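Local coordinates for hydrogenase expression/formation protein HypE (Desulfovibrio vulgaris subsp. vulgaris, PDB 2Z1U) that binds ATP with magnesium and, as a HypE-family maturation protein, probably uses the nucleotide to help make the cyanide ligands of hydrogenase iron, at residues G86-Y91 with L208-G213; A167-G172 with E284-V289; M174-L179 with E271-C276. One frame throughout, in Å; residues are numbered along the deposited sequence.

Interaction 1: residues G86-Y91 with L208-G213; sequences GARPRY and LVLEVG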
loop_
_atom_site.group_PDB
_atom_site.type_symbol
_atom_site.label_atom_id
_atom_site.label_comp_id
_atom_site.label_asym_id
_atom_site.label_seq_id
_atom_site.Cartn_x
_atom_site.Cartn_y
_atom_site.Cartn_z
ATOM N N GLY A 86 10.317 -10.979 -12.840
ATOM C CA GLY A 86 10.314 -11.160 -14.289
ATOM C C GLY A 86 9.001 -10.689 -14.878
ATOM O O GLY A 86 8.492 -11.285 -15.830
ATOM N N ALA A 87 8.456 -9.616 -14.302
ATOM C CA ALA A 87 7.175 -9.063 -14.716
ATOM C C ALA A 87 7.305 -7.651 -15.275
ATOM O O ALA A 87 8.283 -6.951 -15.008
ATOM C CB ALA A 87 6.185 -9.086 -13.554
ATOM N N ARG A 88 6.312 -7.259 -16.071
ATOM C CA ARG A 88 6.205 -5.920 -16.614
ATOM C C ARG A 88 5.265 -5.131 -15.685
ATOM O O ARG A 88 4.069 -5.381 -15.678
ATOM C CB ARG A 88 5.624 -6.001 -18.046
ATOM C CG ARG A 88 5.384 -4.677 -18.725
ATOM C CD ARG A 88 4.703 -4.898 -20.078
ATOM N NE ARG A 88 5.615 -5.577 -20.998
ATOM C CZ ARG A 88 5.231 -6.381 -21.982
ATOM N NH1 ARG A 88 3.939 -6.615 -22.190
ATOM N NH2 ARG A 88 6.139 -6.940 -22.774
ATOM N N PRO A 89 5.808 -4.187 -14.882
ATOM C CA PRO A 89 4.937 -3.364 -14.036
ATOM C C PRO A 89 4.041 -2.489 -14.898
ATOM O O PRO A 89 4.488 -1.989 -15.933
ATOM C CB PRO A 89 5.919 -2.491 -13.238
ATOM C CG PRO A 89 7.258 -3.160 -13.387
ATOM C CD PRO A 89 7.237 -3.840 -14.711
ATOM N N ARG A 90 2.786 -2.339 -14.482
ATOM C CA ARG A 90 1.807 -1.605 -15.250
ATOM C C ARG A 90 1.193 -0.487 -14.427
ATOM O O ARG A 90 1.046 0.650 -14.920
ATOM C CB ARG A 90 0.690 -2.539 -15.737
ATOM C CG ARG A 90 1.155 -3.640 -16.699
ATOM C CD ARG A 90 1.561 -3.084 -18.063
ATOM N NE ARG A 90 0.592 -2.128 -18.596
ATOM C CZ ARG A 90 -0.569 -2.465 -19.160
ATOM N NH1 ARG A 90 -0.927 -3.742 -19.244
ATOM N NH2 ARG A 90 -1.390 -1.524 -19.630
ATOM N N TYR A 91 0.816 -0.816 -13.187
ATOM C CA TYR A 91 -0.052 0.055 -12.378
ATOM C C TYR A 91 0.375 0.118 -10.938
ATOM O O TYR A 91 0.680 -0.905 -10.336
ATOM C CB TYR A 91 -1.516 -0.412 -12.440
ATOM C CG TYR A 91 -2.085 -0.453 -13.849
ATOM C CD1 TYR A 91 -2.161 0.711 -14.619
ATOM C CD2 TYR A 91 -2.533 -1.649 -14.410
ATOM C CE1 TYR A 91 -2.680 0.699 -15.906
ATOM C CE2 TYR A 91 -3.057 -1.676 -15.697
ATOM C CZ TYR A 91 -3.129 -0.498 -16.439
ATOM O OH TYR A 91 -3.638 -0.524 -17.722
ATOM N N LEU A 208 16.237 -8.497 -20.397
ATOM C CA LEU A 208 16.899 -9.674 -19.840
ATOM C C LEU A 208 16.031 -10.913 -19.999
ATOM O O LEU A 208 16.484 -11.944 -20.489
ATOM C CB LEU A 208 17.201 -9.475 -18.354
ATOM C CG LEU A 208 18.411 -8.634 -17.948
ATOM C CD1 LEU A 208 18.460 -8.530 -16.422
ATOM C CD2 LEU A 208 19.732 -9.204 -18.508
ATOM N N VAL A 209 14.781 -10.792 -19.575
ATOM C CA VAL A 209 13.881 -11.922 -19.466
ATOM C C VAL A 209 13.416 -12.433 -20.848
ATOM O O VAL A 209 13.419 -13.650 -21.114
ATOM C CB VAL A 209 12.750 -11.561 -18.453
ATOM C CG1 VAL A 209 11.379 -11.999 -18.888
ATOM C CG2 VAL A 209 13.135 -12.045 -17.028
ATOM N N LEU A 210 13.110 -11.497 -21.744
ATOM C CA LEU A 210 12.614 -11.825 -23.086
ATOM C C LEU A 210 13.669 -12.083 -24.157
ATOM O O LEU A 210 13.411 -12.843 -25.092
ATOM C CB LEU A 210 11.646 -10.745 -23.574
ATOM C CG LEU A 210 10.424 -10.501 -22.695
ATOM C CD1 LEU A 210 9.665 -9.306 -23.222
ATOM C CD2 LEU A 210 9.541 -11.736 -22.647
ATOM N N GLU A 211 14.832 -11.444 -24.051
ATOM C CA GLU A 211 15.857 -11.576 -25.088
ATOM C C GLU A 211 17.045 -12.446 -24.693
ATOM O O GLU A 211 17.577 -13.170 -25.519
ATOM C CB GLU A 211 16.286 -10.206 -25.628
ATOM C CG GLU A 211 15.102 -9.461 -26.267
ATOM C CD GLU A 211 15.491 -8.208 -27.024
ATOM O OE1 GLU A 211 14.898 -7.148 -26.734
ATOM O OE2 GLU A 211 16.377 -8.281 -27.898
ATOM N N VAL A 212 17.449 -12.382 -23.428
ATOM C CA VAL A 212 18.548 -13.224 -22.939
ATOM C C VAL A 212 17.978 -14.581 -22.505
ATOM O O VAL A 212 18.442 -15.632 -22.977
ATOM C CB VAL A 212 19.356 -12.525 -21.814
ATOM C CG1 VAL A 212 20.438 -13.451 -21.252
ATOM C CG2 VAL A 212 19.964 -11.226 -22.342
ATOM N N GLY A 213 16.962 -14.534 -21.639
ATOM C CA GLY A 213 16.221 -15.720 -21.196
ATOM C C GLY A 213 16.914 -16.590 -20.153
ATOM O O GLY A 213 18.114 -16.443 -19.901
#

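Interaction 2: residues A167-G172 with E284-V289; sequences AILISG and EAALAV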
loop_
_atom_site.group_PDB
_atom_site.type_symbol
_atom_site.label_atom_id
_atom_site.label_comp_id
_atom_site.label_asym_id
_atom_site.label_seq_id
_atom_site.Cartn_x
_atom_site.Cartn_y
_atom_site.Cartn_z
ATOM N N ALA A 167 26.210 -17.777 -12.857
ATOM C CA ALA A 167 26.971 -16.557 -12.657
ATOM C C ALA A 167 26.159 -15.593 -11.790
ATOM O O ALA A 167 24.928 -15.619 -11.809
ATOM C CB ALA A 167 27.318 -15.926 -13.992
ATOM N N ILE A 168 26.844 -14.763 -11.011
ATOM C CA ILE A 168 26.187 -13.716 -10.230
ATOM C C ILE A 168 26.655 -12.415 -10.813
ATOM O O ILE A 168 27.860 -12.139 -10.844
ATOM C CB ILE A 168 26.544 -13.759 -8.719
ATOM C CG1 ILE A 168 26.242 -15.130 -8.113
ATOM C CG2 ILE A 168 25.776 -12.663 -7.955
ATOM C CD1 ILE A 168 26.778 -15.315 -6.669
ATOM N N LEU A 169 25.697 -11.662 -11.354
ATOM C CA LEU A 169 25.967 -10.388 -12.003
ATOM C C LEU A 169 25.387 -9.241 -11.181
ATOM O O LEU A 169 24.333 -9.365 -10.539
ATOM C CB LEU A 169 25.362 -10.348 -13.420
ATOM C CG LEU A 169 25.593 -11.465 -14.434
ATOM C CD1 LEU A 169 24.871 -11.100 -15.740
ATOM C CD2 LEU A 169 27.094 -11.715 -14.690
ATOM N N ILE A 170 26.098 -8.121 -11.201
ATOM C CA ILE A 170 25.595 -6.890 -10.603
ATOM C C ILE A 170 25.428 -5.853 -11.702
ATOM O O ILE A 170 26.211 -5.830 -12.676
ATOM C CB ILE A 170 26.550 -6.394 -9.477
ATOM C CG1 ILE A 170 25.822 -5.455 -8.519
ATOM C CG2 ILE A 170 27.826 -5.752 -10.077
ATOM C CD1 ILE A 170 24.719 -6.118 -7.671
ATOM N N SER A 171 24.426 -4.988 -11.548
ATOM C CA SER A 171 24.063 -4.036 -12.630
ATOM C C SER A 171 24.793 -2.703 -12.516
ATOM O O SER A 171 24.741 -1.898 -13.423
ATOM C CB SER A 171 22.548 -3.798 -12.674
ATOM O OG SER A 171 22.104 -3.164 -11.498
ATOM N N GLY A 172 25.455 -2.473 -11.386
ATOM C CA GLY A 172 26.235 -1.252 -11.176
ATOM C C GLY A 172 26.834 -1.143 -9.777
ATOM O O GLY A 172 26.850 -2.115 -9.024
ATOM N N GLU A 284 27.279 -13.731 -20.285
ATOM C CA GLU A 284 27.881 -12.723 -21.142
ATOM C C GLU A 284 26.811 -11.847 -21.824
ATOM O O GLU A 284 26.887 -10.614 -21.779
ATOM C CB GLU A 284 28.797 -13.420 -22.154
ATOM C CG GLU A 284 30.174 -12.800 -22.317
ATOM C CD GLU A 284 30.878 -12.513 -21.007
ATOM O OE1 GLU A 284 31.179 -13.461 -20.244
ATOM O OE2 GLU A 284 31.155 -11.326 -20.745
ATOM N N ALA A 285 25.796 -12.483 -22.412
ATOM C CA ALA A 285 24.663 -11.762 -23.013
ATOM C C ALA A 285 23.916 -10.896 -21.977
ATOM O O ALA A 285 23.618 -9.735 -22.247
ATOM C CB ALA A 285 23.715 -12.729 -23.721
ATOM N N ALA A 286 23.658 -11.438 -20.782
ATOM C CA ALA A 286 22.993 -10.678 -19.720
ATOM C C ALA A 286 23.810 -9.456 -19.306
ATOM O O ALA A 286 23.270 -8.360 -19.139
ATOM C CB ALA A 286 22.701 -11.570 -18.493
ATOM N N LEU A 287 25.112 -9.658 -19.146
ATOM C CA LEU A 287 26.044 -8.587 -18.814
ATOM C C LEU A 287 26.049 -7.492 -19.883
ATOM O O LEU A 287 26.155 -6.313 -19.552
ATOM C CB LEU A 287 27.473 -9.143 -18.680
ATOM C CG LEU A 287 28.225 -8.911 -17.375
ATOM C CD1 LEU A 287 29.733 -9.033 -17.625
ATOM C CD2 LEU A 287 27.868 -7.591 -16.664
ATOM N N ALA A 288 25.981 -7.884 -21.159
ATOM C CA ALA A 288 25.890 -6.914 -22.248
ATOM C C ALA A 288 24.639 -6.047 -22.082
ATOM O O ALA A 288 24.671 -4.842 -22.310
ATOM C CB ALA A 288 25.881 -7.609 -23.622
ATOM N N VAL A 289 23.537 -6.668 -21.683
ATOM C CA VAL A 289 22.285 -5.949 -21.463
ATOM C C VAL A 289 22.380 -5.012 -20.246
ATOM O O VAL A 289 21.983 -3.846 -20.313
ATOM C CB VAL A 289 21.083 -6.939 -21.371
ATOM C CG1 VAL A 289 19.839 -6.257 -20.813
ATOM C CG2 VAL A 289 20.802 -7.542 -22.769
#

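Interaction 3: residues M174-L179 with E271-C276; sequences MGDHGL and EGKLIC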
loop_
_atom_site.group_PDB
_atom_site.type_symbol
_atom_site.label_atom_id
_atom_site.label_comp_id
_atom_site.label_asym_id
_atom_site.label_seq_id
_atom_site.Cartn_x
_atom_site.Cartn_y
_atom_site.Cartn_z
ATOM N N MET A 174 27.996 -0.195 -5.861
ATOM C CA MET A 174 27.362 -0.483 -4.591
ATOM C C MET A 174 27.607 0.625 -3.574
ATOM O O MET A 174 28.712 1.176 -3.502
ATOM C CB MET A 174 27.894 -1.824 -4.038
ATOM C CG MET A 174 27.455 -3.032 -4.881
ATOM S SD MET A 174 25.730 -3.490 -4.671
ATOM C CE MET A 174 24.881 -2.809 -6.149
ATOM N N GLY A 175 26.568 0.948 -2.805
ATOM C CA GLY A 175 26.717 1.796 -1.620
ATOM C C GLY A 175 26.314 3.255 -1.783
ATOM O O GLY A 175 26.215 3.982 -0.797
ATOM N N ASP A 176 26.094 3.680 -3.024
ATOM C CA ASP A 176 25.839 5.086 -3.367
ATOM C C ASP A 176 24.655 5.710 -2.644
ATOM O O ASP A 176 24.821 6.744 -1.989
ATOM C CB ASP A 176 25.669 5.242 -4.879
ATOM C CG ASP A 176 26.836 4.650 -5.643
ATOM O OD1 ASP A 176 27.694 5.421 -6.095
ATOM O OD2 ASP A 176 26.915 3.410 -5.748
ATOM N N HIS A 177 23.482 5.082 -2.741
ATOM C CA HIS A 177 22.295 5.594 -2.074
ATOM C C HIS A 177 22.482 5.731 -0.557
ATOM O O HIS A 177 22.238 6.805 0.009
ATOM C CB HIS A 177 21.078 4.711 -2.327
ATOM C CG HIS A 177 19.842 5.210 -1.645
ATOM N ND1 HIS A 177 19.063 6.217 -2.170
ATOM C CD2 HIS A 177 19.266 4.864 -0.473
ATOM C CE1 HIS A 177 18.048 6.460 -1.358
ATOM N NE2 HIS A 177 18.151 5.655 -0.316
ATOM N N GLY A 178 22.876 4.635 0.088
ATOM C CA GLY A 178 23.074 4.618 1.538
ATOM C C GLY A 178 24.034 5.697 2.012
ATOM O O GLY A 178 23.755 6.389 2.987
ATOM N N LEU A 179 25.167 5.839 1.326
ATOM C CA LEU A 179 26.145 6.864 1.669
ATOM C C LEU A 179 25.555 8.264 1.549
ATOM O O LEU A 179 25.734 9.084 2.440
ATOM C CB LEU A 179 27.399 6.756 0.793
ATOM C CG LEU A 179 28.771 7.132 1.353
ATOM C CD1 LEU A 179 29.681 7.661 0.253
ATOM C CD2 LEU A 179 28.740 8.105 2.531
ATOM N N GLU A 271 19.286 1.789 -4.423
ATOM C CA GLU A 271 17.914 2.067 -4.888
ATOM C C GLU A 271 17.777 2.126 -6.420
ATOM O O GLU A 271 16.729 2.499 -6.953
ATOM C CB GLU A 271 17.341 3.329 -4.215
ATOM C CG GLU A 271 17.097 3.192 -2.691
ATOM C CD GLU A 271 15.964 2.226 -2.320
ATOM O OE1 GLU A 271 15.823 1.888 -1.129
ATOM O OE2 GLU A 271 15.220 1.777 -3.196
ATOM N N GLY A 272 18.822 1.725 -7.130
ATOM C CA GLY A 272 18.785 1.689 -8.595
ATOM C C GLY A 272 19.630 0.574 -9.164
ATOM O O GLY A 272 20.228 0.724 -10.228
ATOM N N LYS A 273 19.667 -0.552 -8.447
ATOM C CA LYS A 273 20.603 -1.660 -8.751
ATOM C C LYS A 273 19.875 -3.000 -8.668
ATOM O O LYS A 273 18.904 -3.130 -7.918
ATOM C CB LYS A 273 21.752 -1.701 -7.703
ATOM C CG LYS A 273 22.618 -0.460 -7.690
ATOM C CD LYS A 273 23.494 -0.394 -8.933
ATOM C CE LYS A 273 23.780 1.039 -9.337
ATOM N NZ LYS A 273 24.078 1.885 -8.133
ATOM N N LEU A 274 20.356 -3.995 -9.405
ATOM C CA LEU A 274 19.856 -5.360 -9.224
ATOM C C LEU A 274 20.984 -6.379 -9.260
ATOM O O LEU A 274 22.059 -6.120 -9.802
ATOM C CB LEU A 274 18.787 -5.719 -10.282
ATOM C CG LEU A 274 19.142 -5.728 -11.786
ATOM C CD1 LEU A 274 19.923 -6.973 -12.259
ATOM C CD2 LEU A 274 17.854 -5.582 -12.616
ATOM N N ILE A 275 20.707 -7.539 -8.675
ATOM C CA ILE A 275 21.515 -8.724 -8.813
ATOM C C ILE A 275 20.799 -9.632 -9.804
ATOM O O ILE A 275 19.586 -9.812 -9.722
ATOM C CB ILE A 275 21.683 -9.459 -7.444
ATOM C CG1 ILE A 275 22.572 -8.633 -6.519
ATOM C CG2 ILE A 275 22.303 -10.858 -7.614
ATOM C CD1 ILE A 275 21.900 -8.194 -5.247
ATOM N N CYS A 276 21.561 -10.201 -10.732
ATOM C CA CYS A 276 21.011 -11.126 -11.697
ATOM C C CYS A 276 21.799 -12.431 -11.660
ATOM O O CYS A 276 23.011 -12.448 -11.862
ATOM C CB CYS A 276 21.039 -10.504 -13.106
ATOM S SG CYS A 276 20.597 -11.618 -14.456
#

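Interaction 1: residues G86-Y91 with L208-G213
Gly86, a residue with no side chain, supplies the closest meeting point of this contact: CG2 of Val209 lies 4.0 Å from CA of Gly86, a methyl set against bare backbone. The two CA atoms are 6.3 Å apart, and beyond this point the strand runs away from the helix, so the whole contact hangs on Gly86, Arg88, Val209 and Leu210. Val209 is held about 40° away from the nearest staggered rotamer (chi1 138°), possibly because it packs against both Gly86 and Val153 of the nearby loop. Nearer the surface, Arg88 carries its chain out fully extended through chi1 and chi2 and then bends at chi3 (-67°), which brings the guanidinium up to Leu210. There NH2 of Arg88 comes within 4.3 Å of CD1 of Leu210, the methyl approaching the planar group obliquely. This is a loose touch, and the stronger hold on the arginine is the salt bridge from its NE to Glu206, one turn back from Leu210 on the same helix. In the fold the contact joins two parts of an AIR synthase-like protein: strand 87-99 belongs to the four-stranded sheet of the N-terminal part, helix 202-212 to the C-terminal part. The helix finishes here in a widened, pi-type turn, where Gly213 N bonds to Leu208 O at 2.9 Å, and Gly213 then leaves the helix with positive phi. On the other side of the contact, backbone hydrogen bonds tie Gly86 to Leu152 and Arg88 to Glu150.

Interaction 2: residues A167-G172 with E284-V289
Leu169 points from its strand straight at helix 284-289 and spreads its two methyls over neighbouring residues there. CD1 takes the Ala286 side, reaching CB of Ala286 at 3.5 Å, a snug methyl-to-methyl fit. The same CD1 sits 3.7 Å from the backbone N of Leu287, so this branch lies against the helix backbone as well as the alanine. CD2 goes to the Leu287 side chain and stops 4.0 Å from its CG. The two leucine side chains meet at a slant, and the approach is to the branching carbon of Leu287: its own methyls are farther away, CD2 of Leu287 at 4.6 Å from CD2 of Leu169. Two torsions set this up. CG of Leu169 stands opposite the carbonyl carbon (chi1 -50°), while Leu287 leaves the helix at a chi1 of -124°, well off a staggered value, its CB set beside the strand instead of facing it. The helix lies across the sheet as the connection of a split beta-alpha-beta unit: strand 275-278 leads into helix 280-291, which returns to strand 300-306, parallel to the first, with strand 167-170 lying antiparallel between them. Leu169 is thus a central-strand residue turned toward the crossover helix, and Ile168 and Ile170 pack on the opposite face of the sheet. Leu290 adds to the cover over Leu169 one turn further on. Glu284 ties the helix to strand 300-306, next to 167-170 in the sheet, by a salt bridge to Arg301, and Leu208 of helix 202-212 packs against Ala286 and Val289.

Interaction 3: residues M174-L179 with E271-C276
His177 and Glu271 make the CH-pi contact: CG of Glu271 sits 3.4 Å from the centroid of the His177 ring, only 4° off the ring normal, so this methylene lies squarely over one face. The carboxylate beyond it is turned 75° to the ring plane, and the aliphatic part of the glutamate does the touching. CG of His177 lies opposite the backbone N (chi1 180°), which swings the ring out from the first turn of the helix to meet the glutamate. The ring's rotation is fixed by bonds at both nitrogens, ND1 with Ser196 OG and NE2 with the carbonyl O of Ile342. The apolar contact belongs to Met174, whose bent chain curls back to lay CE against the root of Lys273, 3.6 Å from its CG and 3.7 Å from its CB; the two side chains run past one another, pointing opposite ways. The charged part is looser. OD2 of Asp176 stands 4.0 Å from NZ of Lys273, too far for a salt bridge, though the opposite charges probably still attract. NZ is held instead by a salt bridge to Asp197 and a hydrogen bond to the O of Ser173, while Asp176 OD2 pairs with Ser173 OG. Glu271 brings this contact to the edge of the nucleotide site: its side chain lies about 5 Å from bound ATP and about 4 Å from that of the ATP-binding Thr222, and it touches Cys343, the C-terminal cysteine that in HypE proteins carries the group activated by ATP.

Overall arrangement
Interactions 2 and 3 share one sheet: strands 167-170 and 275-278 are neighbours, joined by the backbone bond Leu169 N to Cys276 O (2.8 Å) and, just past the strand ends, by Ser171 OG with Leu274 N (2.8 Å); the centres of the two interactions are 15 Å apart. Interaction 1 reaches the same core through helix 202-212, as CD2 of Leu208 packs 3.7 Å from CG1 of Val289 on the helix of interaction 2, and CD1 of Leu208 lies 4.2 Å from SG of Cys276. Interaction 3 is at the ligand, with the Glu271 side chain about 8 Å from a magnesium ion. Interaction 1 stands farther off, Gly86 about 12 Å from magnesium and 14 Å from ATP, and interaction 2 is remote structural packing.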